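PDB 4Z0P: NAD-dependent dehydrogenase from Rhizobium meliloti, which reduces glyoxylate and hydroxypyruvate with NADPH as the electron donor, in the manner of D-2-hydroxyacid dehydrogenases. Local coordinates for residues K5-E17 and G25-D37. Numbering follows the deposited sequence.
Sequences KSPVIVDLKFIPE and GAFPGREVIDLAD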
loop_
_atom_site.group_PDB
_atom_site.type_symbol
_atom_site.label_atom_id
_atom_site.label_comp_id
_atom_site.label_asym_id
_atom_site.label_seq_id
_atom_site.Cartn_x
_atom_site.Cartn_y
_atom_site.Cartn_z
ATOM N N LYS A 5 -28.976 31.979 -18.218
ATOM C CA LYS A 5 -28.108 30.780 -18.418
ATOM C C LYS A 5 -28.852 29.517 -18.020
ATOM O O LYS A 5 -29.675 29.534 -17.102
ATOM C CB LYS A 5 -26.837 30.883 -17.578
ATOM C CG LYS A 5 -25.867 31.965 -18.007
ATOM C CD LYS A 5 -24.528 31.810 -17.301
ATOM C CE LYS A 5 -23.445 32.666 -17.940
ATOM N NZ LYS A 5 -22.099 32.059 -17.766
ATOM N N SER A 6 -28.546 28.406 -18.684
ATOM C CA SER A 6 -29.169 27.155 -18.318
ATOM C C SER A 6 -28.826 26.779 -16.887
ATOM O O SER A 6 -27.652 26.883 -16.479
ATOM C CB SER A 6 -28.711 26.014 -19.224
ATOM O OG SER A 6 -29.281 24.805 -18.755
ATOM N N PRO A 7 -29.837 26.325 -16.128
ATOM C CA PRO A 7 -29.509 25.609 -14.889
ATOM C C PRO A 7 -28.713 24.330 -15.116
ATOM O O PRO A 7 -28.560 23.859 -16.263
ATOM C CB PRO A 7 -30.887 25.256 -14.297
ATOM C CG PRO A 7 -31.848 26.211 -14.933
ATOM C CD PRO A 7 -31.296 26.470 -16.311
ATOM N N VAL A 8 -28.217 23.768 -14.018
ATOM C CA VAL A 8 -27.542 22.481 -14.043
ATOM C C VAL A 8 -28.292 21.607 -13.071
ATOM O O VAL A 8 -28.473 21.984 -11.912
ATOM C CB VAL A 8 -26.059 22.551 -13.601
ATOM C CG1 VAL A 8 -25.409 21.173 -13.650
ATOM C CG2 VAL A 8 -25.277 23.502 -14.485
ATOM N N ILE A 9 -28.759 20.469 -13.565
ATOM C CA ILE A 9 -29.398 19.455 -12.726
ATOM C C ILE A 9 -28.300 18.576 -12.115
ATOM O O ILE A 9 -27.412 18.113 -12.823
ATOM C CB ILE A 9 -30.307 18.558 -13.575
ATOM C CG1 ILE A 9 -31.501 19.368 -14.093
ATOM C CG2 ILE A 9 -30.772 17.340 -12.791
ATOM C CD1 ILE A 9 -32.162 18.767 -15.321
ATOM N N VAL A 10 -28.422 18.346 -10.808
ATOM C CA VAL A 10 -27.511 17.471 -10.057
ATOM C C VAL A 10 -28.378 16.339 -9.469
ATOM O O VAL A 10 -29.269 16.575 -8.647
ATOM C CB VAL A 10 -26.768 18.245 -8.952
ATOM C CG1 VAL A 10 -25.914 17.299 -8.109
ATOM C CG2 VAL A 10 -25.888 19.335 -9.567
ATOM N N ASP A 11 -28.125 15.109 -9.931
ATOM C CA ASP A 11 -28.844 13.919 -9.449
ATOM C C ASP A 11 -27.830 12.820 -9.179
ATOM O O ASP A 11 -27.669 11.891 -9.980
ATOM C CB ASP A 11 -29.896 13.460 -10.456
ATOM C CG ASP A 11 -30.777 12.375 -9.930
ATOM O OD1 ASP A 11 -30.786 12.087 -8.730
ATOM O OD2 ASP A 11 -31.498 11.783 -10.736
ATOM N N LEU A 12 -27.158 12.946 -8.034
ATOM C CA LEU A 12 -26.017 12.118 -7.687
ATOM C C LEU A 12 -26.265 11.328 -6.436
ATOM O O LEU A 12 -26.361 11.916 -5.362
ATOM C CB LEU A 12 -24.802 13.013 -7.415
ATOM C CG LEU A 12 -24.258 13.805 -8.599
ATOM C CD1 LEU A 12 -23.181 14.786 -8.136
ATOM C CD2 LEU A 12 -23.722 12.877 -9.654
ATOM N N LYS A 13 -26.291 9.995 -6.553
ATOM C CA LYS A 13 -26.476 9.152 -5.385
ATOM C C LYS A 13 -25.113 8.917 -4.746
ATOM O O LYS A 13 -24.562 7.828 -4.821
ATOM C CB LYS A 13 -27.168 7.842 -5.748
ATOM C CG LYS A 13 -27.645 7.011 -4.581
ATOM C CD LYS A 13 -28.823 6.123 -4.997
ATOM C CE LYS A 13 -29.206 5.107 -3.928
ATOM N NZ LYS A 13 -28.396 3.860 -4.019
ATOM N N PHE A 14 -24.580 9.974 -4.142
ATOM C CA PHE A 14 -23.319 9.968 -3.419
ATOM C C PHE A 14 -23.668 10.251 -1.955
ATOM O O PHE A 14 -24.834 10.479 -1.613
ATOM C CB PHE A 14 -22.421 11.113 -3.907
ATOM C CG PHE A 14 -21.863 10.952 -5.293
ATOM C CD1 PHE A 14 -21.887 9.748 -5.996
ATOM C CD2 PHE A 14 -21.240 12.043 -5.877
ATOM C CE1 PHE A 14 -21.324 9.664 -7.263
ATOM C CE2 PHE A 14 -20.690 11.953 -7.138
ATOM C CZ PHE A 14 -20.745 10.781 -7.836
ATOM N N ILE A 15 -22.656 10.290 -1.096
ATOM C CA ILE A 15 -22.869 10.691 0.308
ATOM C C ILE A 15 -23.452 12.113 0.324
ATOM O O ILE A 15 -22.846 13.048 -0.231
ATOM C CB ILE A 15 -21.553 10.577 1.117
ATOM C CG1 ILE A 15 -21.164 9.101 1.261
ATOM C CG2 ILE A 15 -21.707 11.199 2.492
ATOM C CD1 ILE A 15 -19.722 8.861 1.662
ATOM N N PRO A 16 -24.678 12.300 0.888
ATOM C CA PRO A 16 -25.373 13.593 0.724
ATOM C C PRO A 16 -24.599 14.798 1.241
ATOM O O PRO A 16 -24.566 15.819 0.580
ATOM C CB PRO A 16 -26.666 13.428 1.538
ATOM C CG PRO A 16 -26.860 11.962 1.685
ATOM C CD PRO A 16 -25.524 11.296 1.556
ATOM N N GLU A 17 -23.942 14.641 2.386
ATOM C CA GLU A 17 -23.162 15.722 2.992
ATOM C C GLU A 17 -22.050 16.199 2.045
ATOM O O GLU A 17 -21.732 17.378 2.018
ATOM C CB GLU A 17 -22.572 15.302 4.348
ATOM C CG GLU A 17 -23.606 15.074 5.455
ATOM C CD GLU A 17 -24.414 13.775 5.343
ATOM O OE1 GLU A 17 -24.072 12.879 4.521
ATOM O OE2 GLU A 17 -25.417 13.654 6.086
ATOM N N GLY A 25 -21.005 27.757 -4.097
ATOM C CA GLY A 25 -20.143 28.353 -5.111
ATOM C C GLY A 25 -19.954 27.527 -6.385
ATOM O O GLY A 25 -19.180 27.922 -7.249
ATOM N N ALA A 26 -20.659 26.406 -6.532
ATOM C CA ALA A 26 -20.564 25.617 -7.755
ATOM C C ALA A 26 -21.364 26.320 -8.847
ATOM O O ALA A 26 -22.340 26.996 -8.549
ATOM C CB ALA A 26 -21.101 24.216 -7.540
ATOM N N PHE A 27 -20.922 26.159 -10.094
ATOM C CA PHE A 27 -21.633 26.659 -11.279
ATOM C C PHE A 27 -22.057 28.125 -11.143
ATOM O O PHE A 27 -23.241 28.435 -11.153
ATOM C CB PHE A 27 -22.831 25.755 -11.553
ATOM C CG PHE A 27 -22.454 24.311 -11.697
ATOM C CD1 PHE A 27 -21.791 23.872 -12.831
ATOM C CD2 PHE A 27 -22.761 23.395 -10.703
ATOM C CE1 PHE A 27 -21.418 22.541 -12.962
ATOM C CE2 PHE A 27 -22.398 22.059 -10.840
ATOM C CZ PHE A 27 -21.725 21.640 -11.969
ATOM N N PRO A 28 -21.080 29.028 -10.978
ATOM C CA PRO A 28 -21.439 30.421 -10.711
ATOM C C PRO A 28 -22.280 30.994 -11.847
ATOM O O PRO A 28 -22.012 30.715 -13.015
ATOM C CB PRO A 28 -20.082 31.127 -10.564
ATOM C CG PRO A 28 -19.061 30.172 -11.061
ATOM C CD PRO A 28 -19.625 28.803 -10.894
ATOM N N GLY A 29 -23.325 31.725 -11.495
ATOM C CA GLY A 29 -24.210 32.339 -12.481
ATOM C C GLY A 29 -25.335 31.442 -12.987
ATOM O O GLY A 29 -26.153 31.899 -13.786
ATOM N N ARG A 30 -25.388 30.181 -12.541
ATOM C CA ARG A 30 -26.433 29.229 -12.948
ATOM C C ARG A 30 -27.188 28.745 -11.736
ATOM O O ARG A 30 -26.602 28.532 -10.686
ATOM C CB ARG A 30 -25.823 27.986 -13.615
ATOM C CG ARG A 30 -25.009 28.271 -14.850
ATOM C CD ARG A 30 -24.419 27.010 -15.425
ATOM N NE ARG A 30 -23.586 27.354 -16.570
ATOM C CZ ARG A 30 -24.023 27.551 -17.810
ATOM N NH1 ARG A 30 -25.307 27.418 -18.134
ATOM N NH2 ARG A 30 -23.156 27.872 -18.752
ATOM N N GLU A 31 -28.476 28.520 -11.904
ATOM C CA GLU A 31 -29.267 27.838 -10.901
ATOM C C GLU A 31 -28.823 26.379 -10.875
ATOM O O GLU A 31 -28.631 25.779 -11.931
ATOM C CB GLU A 31 -30.754 27.929 -11.224
ATOM C CG GLU A 31 -31.623 27.333 -10.123
ATOM C CD GLU A 31 -33.112 27.301 -10.436
ATOM O OE1 GLU A 31 -33.529 27.685 -11.551
ATOM O OE2 GLU A 31 -33.861 26.855 -9.538
ATOM N N VAL A 32 -28.615 25.829 -9.673
ATOM C CA VAL A 32 -28.243 24.427 -9.493
ATOM C C VAL A 32 -29.460 23.770 -8.863
ATOM O O VAL A 32 -29.970 24.255 -7.870
ATOM C CB VAL A 32 -27.007 24.271 -8.592
ATOM C CG1 VAL A 32 -26.661 22.801 -8.428
ATOM C CG2 VAL A 32 -25.835 25.021 -9.207
ATOM N N ILE A 33 -29.943 22.693 -9.472
ATOM C CA ILE A 33 -31.161 22.015 -9.053
ATOM C C ILE A 33 -30.730 20.627 -8.575
ATOM O O ILE A 33 -30.527 19.719 -9.383
ATOM C CB ILE A 33 -32.169 21.932 -10.213
ATOM C CG1 ILE A 33 -32.493 23.324 -10.750
ATOM C CG2 ILE A 33 -33.432 21.250 -9.767
ATOM C CD1 ILE A 33 -33.298 23.329 -12.024
ATOM N N ASP A 34 -30.580 20.486 -7.254
ATOM C CA ASP A 34 -30.164 19.240 -6.642
ATOM C C ASP A 34 -31.397 18.389 -6.380
ATOM O O ASP A 34 -32.210 18.700 -5.491
ATOM C CB ASP A 34 -29.430 19.512 -5.338
ATOM C CG ASP A 34 -28.939 18.253 -4.645
ATOM O OD1 ASP A 34 -29.124 17.123 -5.150
ATOM O OD2 ASP A 34 -28.351 18.402 -3.537
ATOM N N LEU A 35 -31.522 17.310 -7.130
ATOM C CA LEU A 35 -32.682 16.440 -7.019
ATOM C C LEU A 35 -32.738 15.582 -5.755
ATOM O O LEU A 35 -33.747 14.920 -5.500
ATOM C CB LEU A 35 -32.885 15.622 -8.282
ATOM C CG LEU A 35 -33.078 16.414 -9.585
ATOM C CD1 LEU A 35 -33.398 15.496 -10.763
ATOM C CD2 LEU A 35 -34.179 17.471 -9.476
ATOM N N ALA A 36 -31.699 15.603 -4.928
ATOM C CA ALA A 36 -31.801 15.033 -3.591
ATOM C C ALA A 36 -32.654 15.871 -2.633
ATOM O O ALA A 36 -33.051 15.387 -1.568
ATOM C CB ALA A 36 -30.419 14.856 -3.008
ATOM N N ASP A 37 -32.899 17.121 -2.982
ATOM C CA ASP A 37 -33.698 18.048 -2.164
ATOM C C ASP A 37 -35.177 17.826 -2.473
ATOM O O ASP A 37 -35.612 18.017 -3.626
ATOM C CB ASP A 37 -33.316 19.477 -2.511
ATOM C CG ASP A 37 -33.968 20.518 -1.606
ATOM O OD1 ASP A 37 -34.962 20.239 -0.909
ATOM O OD2 ASP A 37 -33.453 21.652 -1.604
HETATM O O HOH W 1 -29.827 29.439 -14.268
HETATM O O HOH W 2 -26.359 28.444 -20.665
HETATM O O HOH W 3 -28.126 14.768 -5.966
#
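Arg30 and Ser6 make the one direct side-chain hydrogen bond of this contact: Arg30 NH1 lies 2.9 Å from Ser6 O, on a carbonyl lone pair, with the acceptor in the guanidinium plane. CG stands beside the backbone N (chi1 -60°) and the chain runs extended to NE, which carries the guanidinium past Ser6. There NH1 also shares a water with Ser6 N, while NH2 forms a salt bridge with Glu305. With an alanine in place of Arg30, Ser6 O is likely to lose this donor and Glu305 its charged mate. Inward, strands 8-12 and 32-34 pair in parallel: Val8 N to Glu31 O, Ile33 N to Val8 O, Val10 N to Ile33 O (2.9 Å, 177°) and Leu35 N to Val10 O. Past the last rung, a water bridges Leu12 N and Asp34 OD1, the latter also accepting from Ala36 N in an Asx turn. On one face of the sheet, Val8 CG2 sits over the Phe27 ring, 4.2 Å from its centroid, and touches Arg30 CD; Val10 CG2 meets Val32 CG1 at 3.7 Å. On the other, Pro7 CB packs on Ile33 CD1 and Ile9 CG2 on Leu35 CD1 (3.8 Å). Helix 16-23 makes the crossover of this beta-alpha-beta unit, which puts strand 32-34 at the edge of the chain's five-stranded parallel sheet, strand 8-12 beside it. The chemistry implies a strand pair held by main-chain bonds, with apolar packing on both faces and Arg30 tying together the loops that precede the strands.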